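Local coordinates for FACT complex subunit SPT16 (Ashbya gossypii, PDB 6A8M), which probably acts with POB3 in the FACT complex as a histone chaperone that reorganizes nucleosomes during transcription, DNA replication and DNA repair, at residues 378-383 / 395-400; 331-336 / 419-424; 255-260 / 371-376; 193-198 / 291-296; 355-360 / 402-407. All blocks are in the same frame, centred on the assembly; numbering follows the deposited sequence.

Contact 1 of 5, residues 378-383 / 395-400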
# COMPACT_ATOMS: atom_id res chain seq x y z
N PHE A 378 -9.90 1.91 4.70
CA PHE A 378 -9.73 1.09 5.90
C PHE A 378 -8.63 1.75 6.73
O PHE A 378 -7.59 1.16 7.02
CB PHE A 378 -9.41 -0.35 5.51
CG PHE A 378 -9.73 -1.38 6.57
CD1 PHE A 378 -9.45 -1.16 7.91
CD2 PHE A 378 -10.26 -2.61 6.20
CE1 PHE A 378 -9.73 -2.13 8.89
CE2 PHE A 378 -10.56 -3.58 7.16
CZ PHE A 378 -10.30 -3.35 8.51
N VAL A 379 -8.85 3.02 7.10
CA VAL A 379 -7.98 3.74 8.03
C VAL A 379 -8.43 3.45 9.45
O VAL A 379 -9.64 3.39 9.73
CB VAL A 379 -8.00 5.26 7.73
CG1 VAL A 379 -7.23 6.01 8.77
CG2 VAL A 379 -7.37 5.54 6.35
N LEU A 380 -7.47 3.27 10.36
CA LEU A 380 -7.79 2.91 11.74
C LEU A 380 -8.05 4.19 12.53
O LEU A 380 -7.20 4.67 13.28
CB LEU A 380 -6.67 2.07 12.34
CG LEU A 380 -6.36 0.78 11.56
CD1 LEU A 380 -5.18 0.02 12.20
CD2 LEU A 380 -7.60 -0.11 11.50
N ASN A 381 -9.25 4.75 12.33
CA ASN A 381 -9.65 5.98 13.00
C ASN A 381 -11.04 5.80 13.60
O ASN A 381 -11.68 4.75 13.44
CB ASN A 381 -9.62 7.15 12.01
CG ASN A 381 -10.56 6.96 10.83
OD1 ASN A 381 -11.56 6.26 10.91
ND2 ASN A 381 -10.24 7.62 9.72
N ASN A 382 -11.52 6.84 14.29
CA ASN A 382 -12.82 6.77 14.96
C ASN A 382 -13.99 6.74 13.98
O ASN A 382 -15.08 6.28 14.33
CB ASN A 382 -12.97 7.94 15.95
CG ASN A 382 -14.40 8.11 16.47
OD1 ASN A 382 -15.22 8.79 15.85
ND2 ASN A 382 -14.70 7.50 17.61
N LYS A 383 -13.79 7.23 12.76
CA LYS A 383 -14.91 7.42 11.86
C LYS A 383 -15.39 6.12 11.23
O LYS A 383 -16.59 5.94 11.02
CB LYS A 383 -14.52 8.42 10.77
N PHE A 395 -1.70 -4.99 8.16
CA PHE A 395 -1.84 -3.59 8.56
C PHE A 395 -0.49 -2.90 8.69
O PHE A 395 0.53 -3.51 9.05
CB PHE A 395 -2.59 -3.46 9.90
CG PHE A 395 -4.00 -3.90 9.82
CD1 PHE A 395 -5.01 -3.00 9.49
CD2 PHE A 395 -4.32 -5.24 10.01
CE1 PHE A 395 -6.32 -3.42 9.37
CE2 PHE A 395 -5.63 -5.67 9.90
CZ PHE A 395 -6.63 -4.75 9.57
N ASN A 396 -0.51 -1.61 8.37
CA ASN A 396 0.49 -0.64 8.83
C ASN A 396 -0.05 -0.07 10.14
O ASN A 396 -0.99 0.71 10.13
CB ASN A 396 0.66 0.43 7.76
CG ASN A 396 1.53 1.58 8.21
OD1 ASN A 396 2.30 1.46 9.15
ND2 ASN A 396 1.41 2.71 7.51
N ILE A 397 0.51 -0.52 11.27
CA ILE A 397 0.11 0.02 12.57
C ILE A 397 1.10 1.13 12.88
O ILE A 397 2.27 0.86 13.18
CB ILE A 397 0.12 -1.07 13.65
CG1 ILE A 397 -0.80 -2.23 13.26
CG2 ILE A 397 -0.28 -0.50 15.01
CD1 ILE A 397 -2.28 -1.83 13.15
N SER A 398 0.64 2.38 12.76
CA SER A 398 1.53 3.54 12.82
C SER A 398 0.91 4.53 13.79
O SER A 398 -0.23 4.96 13.60
CB SER A 398 1.70 4.18 11.44
OG SER A 398 2.35 5.45 11.55
N LEU A 399 1.65 4.89 14.82
CA LEU A 399 1.10 5.83 15.78
C LEU A 399 2.12 6.90 16.13
O LEU A 399 3.33 6.68 16.07
CB LEU A 399 0.60 5.17 17.05
CG LEU A 399 1.31 3.94 17.60
CD1 LEU A 399 1.13 3.88 19.08
CD2 LEU A 399 0.69 2.72 16.98
N GLY A 400 1.61 8.05 16.50
CA GLY A 400 2.46 9.20 16.69
C GLY A 400 1.86 10.15 17.69
O GLY A 400 0.64 10.16 17.90
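Phe378 and Phe395 form an offset edge-to-face aromatic pair. The edge of Phe395 is directed at the face of Phe378. The two planes stand at 72° to each other, and the ring centroids are 5.5 Å apart. The closest carbons are Phe378 CE1 and Phe395 CE1, at 3.7 Å. With CG anti to the backbone N (chi1 -157°), the Phe378 ring swings toward strand 394-405. Leu380 also points that way, and its two methyls share the work. CD1 of Leu380 reaches CD1 of Ile397 at 3.6 Å and also lies near Phe395 CD1. CD2 of Leu380 lies 4.1 Å from Phe395 CE1. The leucine side chain runs at about a right angle to both Phe395 and Ile397. Ile397 takes part through its CD1 methyl. No hydrogen bond crosses here, and all four side chains are buried.

If Phe378 were an alanine, the edge of Phe395 would probably lose the ring it points at, and a gap would be likely to open beside Phe395 CE1.

The two strands are not neighbours in the sheet. Strand 364-368 lies between them and bonds to both, through Val365 and Gly366 to Leu380 and through Ser367 to Asn396. The CA atoms of Leu380 and Ile397 are therefore 8.5 Å apart, and long side chains bridge the distance. Ile397 also touches Ile328 of helix 312-332. An antiparallel sheet backed by helices in this way is characteristic of the pita-bread fold of the M24 peptidase family, to which this part of the SPT16 N-terminal region belongs.

Contact 2 of 5, residues 331-336 / 419-424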
# COMPACT_ATOMS: atom_id res chain seq x y z
N ASN A 331 -3.78 -6.88 21.68
CA ASN A 331 -5.08 -6.89 22.32
C ASN A 331 -6.21 -6.41 21.43
O ASN A 331 -7.27 -7.04 21.43
CB ASN A 331 -5.03 -6.05 23.59
CG ASN A 331 -6.22 -6.30 24.48
OD1 ASN A 331 -6.64 -7.45 24.64
ND2 ASN A 331 -6.79 -5.24 25.03
N LEU A 332 -6.04 -5.33 20.68
CA LEU A 332 -7.17 -4.74 19.96
C LEU A 332 -7.32 -5.25 18.53
O LEU A 332 -8.42 -5.20 17.98
CB LEU A 332 -7.03 -3.22 19.94
CG LEU A 332 -7.03 -2.58 21.33
CD1 LEU A 332 -6.63 -1.13 21.26
CD2 LEU A 332 -8.40 -2.73 21.97
N LEU A 333 -6.24 -5.72 17.91
CA LEU A 333 -6.28 -6.19 16.53
C LEU A 333 -6.90 -7.58 16.50
O LEU A 333 -6.21 -8.59 16.58
CB LEU A 333 -4.88 -6.19 15.95
CG LEU A 333 -4.50 -5.25 14.84
CD1 LEU A 333 -3.21 -5.74 14.22
CD2 LEU A 333 -5.62 -5.10 13.79
N ARG A 334 -8.23 -7.64 16.38
CA ARG A 334 -8.96 -8.89 16.49
C ARG A 334 -9.91 -9.05 15.31
O ARG A 334 -10.47 -8.08 14.81
CB ARG A 334 -9.75 -8.94 17.80
CG ARG A 334 -8.88 -8.69 19.01
N VAL A 335 -10.10 -10.31 14.89
CA VAL A 335 -11.01 -10.59 13.78
C VAL A 335 -12.41 -10.11 14.14
O VAL A 335 -12.94 -10.42 15.21
CB VAL A 335 -11.01 -12.10 13.45
CG1 VAL A 335 -12.07 -12.42 12.41
CG2 VAL A 335 -9.64 -12.54 12.99
N GLY A 336 -13.02 -9.37 13.23
CA GLY A 336 -14.31 -8.77 13.48
C GLY A 336 -14.25 -7.35 14.02
O GLY A 336 -15.27 -6.65 13.99
N ASP A 419 4.90 -0.44 12.63
CA ASP A 419 5.31 -1.78 12.23
C ASP A 419 4.27 -2.38 11.31
O ASP A 419 3.09 -2.00 11.35
CB ASP A 419 5.53 -2.69 13.45
CG ASP A 419 6.86 -2.44 14.13
OD1 ASP A 419 7.89 -2.79 13.53
OD2 ASP A 419 6.88 -1.86 15.23
N THR A 420 4.70 -3.34 10.50
CA THR A 420 3.81 -4.07 9.62
C THR A 420 3.33 -5.34 10.33
O THR A 420 4.14 -6.10 10.86
CB THR A 420 4.54 -4.40 8.32
OG1 THR A 420 4.99 -3.16 7.75
CG2 THR A 420 3.65 -5.13 7.33
N VAL A 421 2.02 -5.53 10.37
CA VAL A 421 1.42 -6.61 11.15
C VAL A 421 0.49 -7.42 10.25
O VAL A 421 -0.41 -6.86 9.62
CB VAL A 421 0.64 -6.08 12.36
CG1 VAL A 421 0.03 -7.25 13.16
CG2 VAL A 421 1.52 -5.19 13.25
N GLN A 422 0.69 -8.73 10.23
CA GLN A 422 -0.09 -9.66 9.43
C GLN A 422 -1.03 -10.43 10.34
O GLN A 422 -0.59 -11.03 11.32
CB GLN A 422 0.83 -10.64 8.70
CG GLN A 422 0.10 -11.73 7.97
CD GLN A 422 -0.60 -11.21 6.72
OE1 GLN A 422 0.02 -10.57 5.87
NE2 GLN A 422 -1.89 -11.48 6.61
N LEU A 423 -2.33 -10.44 10.02
CA LEU A 423 -3.25 -11.33 10.72
C LEU A 423 -3.11 -12.72 10.13
O LEU A 423 -3.30 -12.90 8.93
CB LEU A 423 -4.70 -10.86 10.57
CG LEU A 423 -5.27 -9.87 11.57
CD1 LEU A 423 -5.30 -10.46 13.00
CD2 LEU A 423 -4.47 -8.60 11.53
N THR A 424 -2.78 -13.70 10.97
CA THR A 424 -2.74 -15.11 10.59
C THR A 424 -3.69 -15.92 11.46
O THR A 424 -4.28 -15.42 12.43
CB THR A 424 -1.32 -15.69 10.72
OG1 THR A 424 -1.03 -15.91 12.10
CG2 THR A 424 -0.31 -14.71 10.16
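Leu333, which meets Val421 and Leu423 of strand 412-424, is the first residue to leave helical geometry after Asn331 and Leu332 finish helix 312-332. It is the centre of an inverse gamma turn, and its side chain points at the strand. Its chi1 of -113° is not a staggered value. That torsion places CD1 where it can touch two strand residues at once. CD1 of Leu333 is 3.7 Å from CG1 of Val421. The same methyl is 4.1 Å from CD2 of Leu423. Leu333 and Val421 lie alongside each other, running in opposite directions, while Leu423 comes in at a slant. The other methyl of Leu423, CD1, lies 4.1 Å from the carbonyl O of Leu333. Farther along, Gly336 has a positive phi (94°), a backbone shape in which a beta carbon would collide with the carbonyl O before it.

On the strand, Gln422 points away between the two contacting residues. Its NE2 donates to the backbone O of Leu423 at 3.1 Å in a nearly straight bond, from above the carbonyl plane.

The sheet is sandwiched at this point. Val421 and Leu423 also pack on Ile397 and Phe395 of the adjoining strand, on the side of helix 312-332. Gln422 and Thr420 face helix 179-208, touching Leu185 and Ser189.

Contact 3 of 5, residues 255-260 / 371-376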
# COMPACT_ATOMS: atom_id res chain seq x y z
N ASP A 255 11.59 -2.17 -4.43
CA ASP A 255 11.57 -0.73 -4.65
C ASP A 255 11.13 -0.04 -3.35
O ASP A 255 10.75 -0.69 -2.37
CB ASP A 255 10.63 -0.38 -5.82
CG ASP A 255 10.88 1.01 -6.42
OD1 ASP A 255 11.80 1.72 -5.98
OD2 ASP A 255 10.13 1.37 -7.36
N TRP A 256 11.18 1.28 -3.33
CA TRP A 256 10.60 2.03 -2.22
C TRP A 256 9.08 2.12 -2.37
O TRP A 256 8.57 2.29 -3.47
CB TRP A 256 11.17 3.44 -2.16
CG TRP A 256 12.58 3.51 -1.70
CD1 TRP A 256 13.68 3.82 -2.46
CD2 TRP A 256 13.07 3.25 -0.38
NE1 TRP A 256 14.81 3.79 -1.69
CE2 TRP A 256 14.47 3.42 -0.41
CE3 TRP A 256 12.47 2.88 0.82
CZ2 TRP A 256 15.27 3.25 0.71
CZ3 TRP A 256 13.26 2.70 1.94
CH2 TRP A 256 14.65 2.89 1.88
N ALA A 257 8.37 2.05 -1.23
CA ALA A 257 6.94 2.39 -1.25
C ALA A 257 6.70 3.89 -1.24
O ALA A 257 5.64 4.36 -1.70
CB ALA A 257 6.23 1.75 -0.05
N TYR A 258 7.66 4.64 -0.71
CA TYR A 258 7.63 6.10 -0.63
C TYR A 258 9.06 6.52 -0.30
O TYR A 258 9.89 5.70 0.11
CB TYR A 258 6.62 6.61 0.42
CG TYR A 258 6.90 6.15 1.83
CD1 TYR A 258 6.42 4.93 2.30
CD2 TYR A 258 7.67 6.92 2.69
CE1 TYR A 258 6.70 4.50 3.59
CE2 TYR A 258 7.95 6.52 3.98
CZ TYR A 258 7.46 5.30 4.42
OH TYR A 258 7.76 4.89 5.70
N SER A 259 9.34 7.80 -0.47
CA SER A 259 10.66 8.32 -0.12
C SER A 259 10.83 8.30 1.40
O SER A 259 9.94 8.77 2.12
CB SER A 259 10.85 9.74 -0.65
OG SER A 259 11.06 9.75 -2.06
N PRO A 260 11.94 7.78 1.92
CA PRO A 260 12.14 7.72 3.37
C PRO A 260 12.00 9.09 4.02
O PRO A 260 12.38 10.10 3.45
CB PRO A 260 13.57 7.19 3.51
CG PRO A 260 13.83 6.43 2.23
CD PRO A 260 13.03 7.14 1.16
N LEU A 371 -0.99 -4.09 -1.82
CA LEU A 371 -0.62 -3.47 -3.10
C LEU A 371 -0.77 -1.96 -3.04
O LEU A 371 -0.03 -1.24 -3.71
CB LEU A 371 -1.48 -4.06 -4.22
CG LEU A 371 -1.25 -5.54 -4.52
CD1 LEU A 371 -2.32 -6.12 -5.45
CD2 LEU A 371 0.13 -5.73 -5.17
N GLU A 372 -1.73 -1.47 -2.26
CA GLU A 372 -1.88 -0.05 -1.98
C GLU A 372 -1.17 0.25 -0.66
O GLU A 372 -1.41 -0.45 0.33
CB GLU A 372 -3.36 0.33 -1.89
CG GLU A 372 -3.66 1.81 -1.87
CD GLU A 372 -5.15 2.07 -2.10
OE1 GLU A 372 -5.51 3.19 -2.48
OE2 GLU A 372 -5.95 1.14 -1.90
N PHE A 373 -0.31 1.26 -0.66
CA PHE A 373 0.43 1.56 0.57
C PHE A 373 -0.50 1.96 1.70
O PHE A 373 -0.35 1.48 2.84
CB PHE A 373 1.46 2.68 0.35
CG PHE A 373 2.22 2.98 1.59
CD1 PHE A 373 3.17 2.09 2.05
CD2 PHE A 373 1.93 4.12 2.35
CE1 PHE A 373 3.85 2.32 3.22
CE2 PHE A 373 2.62 4.34 3.53
CZ PHE A 373 3.58 3.44 3.96
N ARG A 374 -1.49 2.81 1.41
CA ARG A 374 -2.48 3.24 2.40
C ARG A 374 -3.87 3.10 1.79
O ARG A 374 -4.22 3.81 0.84
CB ARG A 374 -2.22 4.68 2.85
CG ARG A 374 -3.19 5.14 3.96
CD ARG A 374 -2.97 6.59 4.30
NE ARG A 374 -3.74 7.00 5.48
CZ ARG A 374 -3.35 6.80 6.74
NH1 ARG A 374 -2.21 6.18 7.00
NH2 ARG A 374 -4.12 7.21 7.75
N ASP A 375 -4.64 2.16 2.33
CA ASP A 375 -6.03 1.97 1.90
C ASP A 375 -6.89 2.94 2.69
O ASP A 375 -7.24 2.70 3.85
CB ASP A 375 -6.44 0.53 2.12
CG ASP A 375 -7.81 0.22 1.54
OD1 ASP A 375 -8.62 1.16 1.30
OD2 ASP A 375 -8.10 -0.98 1.37
N SER A 376 -7.29 4.04 2.03
CA SER A 376 -8.08 5.08 2.67
C SER A 376 -9.48 4.62 3.03
O SER A 376 -10.16 5.32 3.78
CB SER A 376 -8.17 6.29 1.76
OG SER A 376 -6.86 6.79 1.55
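Tyr258 and Phe373 make the main apolar contact, as an oblique aromatic pair. Their planes meet at 59°, and the centroids are 5.0 Å apart. CD1 of Tyr258 sits over one face of Phe373, toward the rim. The tightest approach is Tyr258 CE1 to Phe373 CZ, at 3.3 Å. Tyr258 CG lies between its own backbone N and carbonyl carbon (chi1 61°), which turns the ring onto the phenylalanine. Ala257 adds a smaller contact, with its CB 3.7 Å from Phe373 CD1. A serine in place of Phe373 would probably leave the Tyr258 ring without its aromatic partner and the Ala257 methyl less well packed.

No hydrogen bond joins the two segments; two polar groups bond elsewhere. Tyr258 OH is hydrogen-bonded to Asn301 OD1, which fixes the far end of the ring. The backbone O of Ala257 is bonded to Tyr46 OH.

Residues 255-260 run on from strand 254-256, which pairs antiparallel with strand 285-295. Residues 371-376 lie in the loop between strands 364-368 and 379-381 of another sheet. Phe373 bridges the two, resting also on Cys299 and Asn301 of strand 298-308 and on Tyr46 of the N-terminal lobe.

Contact 4 of 5, residues 193-198 / 291-296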
# COMPACT_ATOMS: atom_id res chain seq x y z
N ASP A 193 13.12 -3.48 7.28
CA ASP A 193 14.05 -3.66 8.39
C ASP A 193 15.48 -3.30 8.00
O ASP A 193 16.18 -2.61 8.74
CB ASP A 193 14.03 -5.11 8.88
CG ASP A 193 12.85 -5.45 9.77
OD1 ASP A 193 12.12 -4.55 10.23
OD2 ASP A 193 12.68 -6.67 10.01
N LYS A 194 15.94 -3.81 6.85
CA LYS A 194 17.34 -3.60 6.46
C LYS A 194 17.63 -2.13 6.24
O LYS A 194 18.71 -1.64 6.60
CB LYS A 194 17.67 -4.37 5.18
CG LYS A 194 17.63 -5.86 5.33
CD LYS A 194 18.61 -6.31 6.38
CE LYS A 194 19.01 -7.72 6.14
NZ LYS A 194 20.11 -8.09 7.06
N PHE A 195 16.71 -1.43 5.59
CA PHE A 195 16.91 -0.01 5.32
C PHE A 195 16.75 0.83 6.58
O PHE A 195 17.45 1.85 6.73
CB PHE A 195 15.97 0.43 4.19
CG PHE A 195 16.47 -0.02 2.85
CD1 PHE A 195 17.51 0.66 2.23
CD2 PHE A 195 15.98 -1.17 2.26
CE1 PHE A 195 18.04 0.22 1.02
CE2 PHE A 195 16.49 -1.61 1.05
CZ PHE A 195 17.52 -0.92 0.43
N MET A 196 15.86 0.45 7.51
CA MET A 196 15.84 1.16 8.79
C MET A 196 17.17 0.99 9.52
O MET A 196 17.68 1.95 10.13
CB MET A 196 14.66 0.68 9.66
CG MET A 196 14.51 1.47 10.97
SD MET A 196 14.36 3.27 10.76
CE MET A 196 12.68 3.39 10.16
N ASN A 197 17.76 -0.21 9.46
CA ASN A 197 19.08 -0.41 10.05
C ASN A 197 20.11 0.53 9.42
O ASN A 197 20.93 1.13 10.13
CB ASN A 197 19.55 -1.85 9.90
CG ASN A 197 20.95 -2.04 10.46
OD1 ASN A 197 21.16 -1.92 11.67
ND2 ASN A 197 21.94 -2.28 9.59
N LEU A 198 20.11 0.62 8.08
CA LEU A 198 21.05 1.50 7.40
C LEU A 198 20.81 2.94 7.80
O LEU A 198 21.76 3.71 7.99
CB LEU A 198 20.90 1.39 5.88
CG LEU A 198 21.48 0.22 5.13
CD1 LEU A 198 21.11 0.40 3.67
CD2 LEU A 198 23.00 0.15 5.30
N CYS A 291 10.54 4.31 6.89
CA CYS A 291 10.78 3.90 5.53
C CYS A 291 9.89 2.71 5.23
O CYS A 291 9.41 2.02 6.13
CB CYS A 291 12.26 3.60 5.27
SG CYS A 291 12.90 2.21 6.14
N GLY A 292 9.62 2.54 3.95
CA GLY A 292 8.69 1.51 3.52
C GLY A 292 9.10 0.98 2.17
O GLY A 292 9.40 1.77 1.28
N ILE A 293 9.06 -0.33 2.01
CA ILE A 293 9.59 -1.03 0.85
C ILE A 293 8.42 -1.70 0.13
O ILE A 293 7.39 -1.97 0.74
CB ILE A 293 10.65 -2.05 1.29
CG1 ILE A 293 11.94 -1.32 1.68
CG2 ILE A 293 10.91 -3.15 0.26
CD1 ILE A 293 12.73 -0.83 0.49
N ARG A 294 8.58 -1.93 -1.17
CA ARG A 294 7.69 -2.80 -1.92
C ARG A 294 8.49 -3.98 -2.44
O ARG A 294 9.61 -3.81 -2.94
CB ARG A 294 7.01 -2.08 -3.12
CG ARG A 294 6.18 -0.85 -2.78
CD ARG A 294 5.29 -0.43 -3.99
NE ARG A 294 6.07 -0.35 -5.23
CZ ARG A 294 6.46 0.78 -5.82
NH1 ARG A 294 6.15 1.96 -5.31
NH2 ARG A 294 7.16 0.72 -6.95
N TYR A 295 7.94 -5.17 -2.31
CA TYR A 295 8.49 -6.33 -3.00
C TYR A 295 7.40 -6.97 -3.82
O TYR A 295 6.36 -7.37 -3.28
CB TYR A 295 9.08 -7.36 -2.04
CG TYR A 295 9.70 -8.47 -2.82
CD1 TYR A 295 10.84 -8.24 -3.59
CD2 TYR A 295 9.15 -9.73 -2.83
CE1 TYR A 295 11.41 -9.26 -4.33
CE2 TYR A 295 9.72 -10.76 -3.56
CZ TYR A 295 10.85 -10.51 -4.32
OH TYR A 295 11.43 -11.53 -5.05
N LYS A 296 7.65 -7.10 -5.12
CA LYS A 296 6.63 -7.54 -6.09
C LYS A 296 5.31 -6.82 -5.83
O LYS A 296 4.23 -7.42 -5.84
CB LYS A 296 6.46 -9.05 -6.06
CG LYS A 296 7.69 -9.75 -6.61
CD LYS A 296 7.48 -11.27 -6.72
CE LYS A 296 6.74 -11.66 -7.99
NZ LYS A 296 7.00 -13.10 -8.34
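Met196 starts with CG anti to its backbone N (chi1 -175°), then bends at chi2 (55°) and chi3 (75°). The bends fold its CE methyl back toward Cys291. Phe195, the residue before it in the helix, has CG anti to its carbonyl carbon, and its ring reaches toward Ile293. Helix 179-208 is thus laid against strand 285-295, a helix-on-sheet packing that fits the pita-bread fold of the M24 family.

Cys291 points its sulfur at the helix turn carrying Phe195 and Met196. Met196 CE lies 4.2 Å from Cys291 SG and 4.0 Å from Cys291 N. SG is also 4.0 Å from CB of Phe195. Cys291 has two conformers, so the sulfur distances apply to one of them and are tentative.

Phe195 and Ile293 make the other half of the contact. The two side chains run at about a right angle. No hydrogen bond joins the two segments, and the four touching residues are buried. The aromatic ring has a second partner in Trp256, met edge-to-face, and Trp256 also touches Cys291 and Ile293. Met196 and Cys291 both touch Ile302 of strand 298-308.

CD1 of Ile293 lies 3.7 Å from CD2 of Phe195 and 3.9 Å from the adjoining CE2.

Contact 5 of 5, residues 355-360 / 402-407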
# COMPACT_ATOMS: atom_id res chain seq x y z
N PRO A 355 -2.63 10.96 30.00
CA PRO A 355 -3.57 11.95 29.45
C PRO A 355 -2.87 13.19 28.90
O PRO A 355 -3.43 13.87 28.02
CB PRO A 355 -4.48 12.27 30.64
CG PRO A 355 -3.70 11.87 31.86
CD PRO A 355 -2.89 10.69 31.43
N GLU A 356 -1.65 13.48 29.34
CA GLU A 356 -0.89 14.57 28.74
C GLU A 356 -0.59 14.34 27.27
O GLU A 356 -0.22 15.29 26.57
CB GLU A 356 0.42 14.79 29.50
CG GLU A 356 1.31 13.57 29.51
CD GLU A 356 1.19 12.77 30.80
OE1 GLU A 356 2.24 12.51 31.43
OE2 GLU A 356 0.05 12.42 31.21
N LEU A 357 -0.73 13.10 26.78
CA LEU A 357 -0.50 12.72 25.39
C LEU A 357 -1.78 12.60 24.57
O LEU A 357 -1.70 12.33 23.36
CB LEU A 357 0.26 11.40 25.33
CG LEU A 357 1.65 11.35 25.96
CD1 LEU A 357 2.33 9.99 25.66
CD2 LEU A 357 2.49 12.52 25.47
N SER A 358 -2.96 12.79 25.18
CA SER A 358 -4.21 12.60 24.45
C SER A 358 -4.34 13.58 23.30
O SER A 358 -4.78 13.21 22.20
CB SER A 358 -5.41 12.74 25.39
OG SER A 358 -5.43 11.65 26.31
N ALA A 359 -3.96 14.84 23.52
CA ALA A 359 -4.21 15.89 22.53
C ALA A 359 -3.29 15.73 21.33
O ALA A 359 -3.69 16.04 20.19
CB ALA A 359 -3.99 17.26 23.15
N GLY A 360 -2.06 15.30 21.57
CA GLY A 360 -1.06 15.20 20.52
C GLY A 360 -1.11 13.92 19.72
O GLY A 360 -0.39 13.80 18.72
N ASN A 402 2.45 14.37 18.53
CA ASN A 402 3.14 15.56 18.04
C ASN A 402 2.93 16.70 19.02
O ASN A 402 2.11 16.64 19.94
CB ASN A 402 2.64 15.92 16.63
CG ASN A 402 3.64 16.79 15.84
OD1 ASN A 402 4.71 17.16 16.33
ND2 ASN A 402 3.29 17.10 14.60
N ASN A 403 3.74 17.75 18.85
CA ASN A 403 3.56 19.00 19.59
C ASN A 403 3.73 18.78 21.09
O ASN A 403 2.98 19.31 21.91
CB ASN A 403 2.20 19.63 19.28
CG ASN A 403 2.05 19.98 17.81
OD1 ASN A 403 2.73 20.85 17.31
ND2 ASN A 403 1.14 19.29 17.12
N LEU A 404 4.75 18.02 21.45
CA LEU A 404 5.14 17.84 22.83
C LEU A 404 6.31 18.76 23.15
O LEU A 404 7.09 19.12 22.27
CB LEU A 404 5.53 16.38 23.10
CG LEU A 404 4.45 15.39 22.67
CD1 LEU A 404 4.92 13.97 22.93
CD2 LEU A 404 3.18 15.73 23.45
N LYS A 405 6.44 19.13 24.43
CA LYS A 405 7.59 19.86 24.91
C LYS A 405 8.01 19.30 26.25
O LYS A 405 7.17 18.97 27.09
CB LYS A 405 7.30 21.36 25.06
CG LYS A 405 7.00 22.09 23.76
CD LYS A 405 7.06 23.61 23.96
CE LYS A 405 6.31 24.35 22.86
NZ LYS A 405 6.79 23.96 21.50
N ASP A 406 9.31 19.18 26.47
CA ASP A 406 9.79 18.86 27.81
C ASP A 406 9.35 19.95 28.79
O ASP A 406 9.48 21.14 28.50
CB ASP A 406 11.30 18.72 27.82
CG ASP A 406 11.81 18.26 29.16
OD1 ASP A 406 11.86 17.03 29.36
OD2 ASP A 406 12.10 19.11 30.02
N SER A 407 8.80 19.54 29.93
CA SER A 407 8.21 20.52 30.84
C SER A 407 9.24 21.45 31.48
O SER A 407 8.87 22.54 31.93
CB SER A 407 7.42 19.81 31.93
OG SER A 407 8.30 19.24 32.88
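Asn402 opens the contact with a backbone hydrogen bond to Gly360. Its N-H donates to the carbonyl O of Gly360, with N and O 2.9 Å apart. The angle at the hydrogen is 157°, and the donor stands above the carbonyl plane, 37° out of it. The carbonyl O of Asn402 in turn receives a CA-H...O contact from Gly360 CA, at 3.5 Å. This closeness leaves no room for a side chain on Gly360, since a beta carbon there would sit 2.5 Å from Asn402 O. In the side chain of Asn402, OD1 accepts the N-H of Asn403 at 2.8 Å, and ND2 is bonded to the backbone O of Tyr268.

Asn403 has a positive phi (63°), and the chain turns a corner there. Strand 394-405 is broken at this place, near the end of a beta hairpin with strand 412-424. The hairpin belongs to the antiparallel sheet of the M24-type, pita-bread domain.

Leu404 follows and is held in the hairpin by backbone bonding to Tyr413. Its side chain meets Leu357, which comes from a short 3-10 turn, at about a right angle. Both methyls of Leu404 take part. CD1 of Leu404 is 3.8 Å from CD2 of Leu357, and CD2 of Leu404 is 3.9 Å from that same methyl. Leu357 is buried, lying also against Phe320 and Ile350 of two helices.

Contacts 1, 2 and 4 are buried and apolar, with no hydrogen bond between their segments. Contacts 3 and 5 are only partly buried. Contact 5 lies farthest out, its centre about 30 Å from the centre of the chain, and alone has a backbone hydrogen bond across it. Contacts 1, 2 and 5 belong to one antiparallel sheet. Contacts 1 and 5 share strand 394-405, and contact 2 uses its neighbour, 412-424. Contacts 1 and 2 touch directly, where Phe395 packs on Leu423. Contacts 3 and 4 meet on another sheet, joined by a salt bridge between Asp255 and Arg294. Contact 3 lies nearest the centre and connects the two sheets.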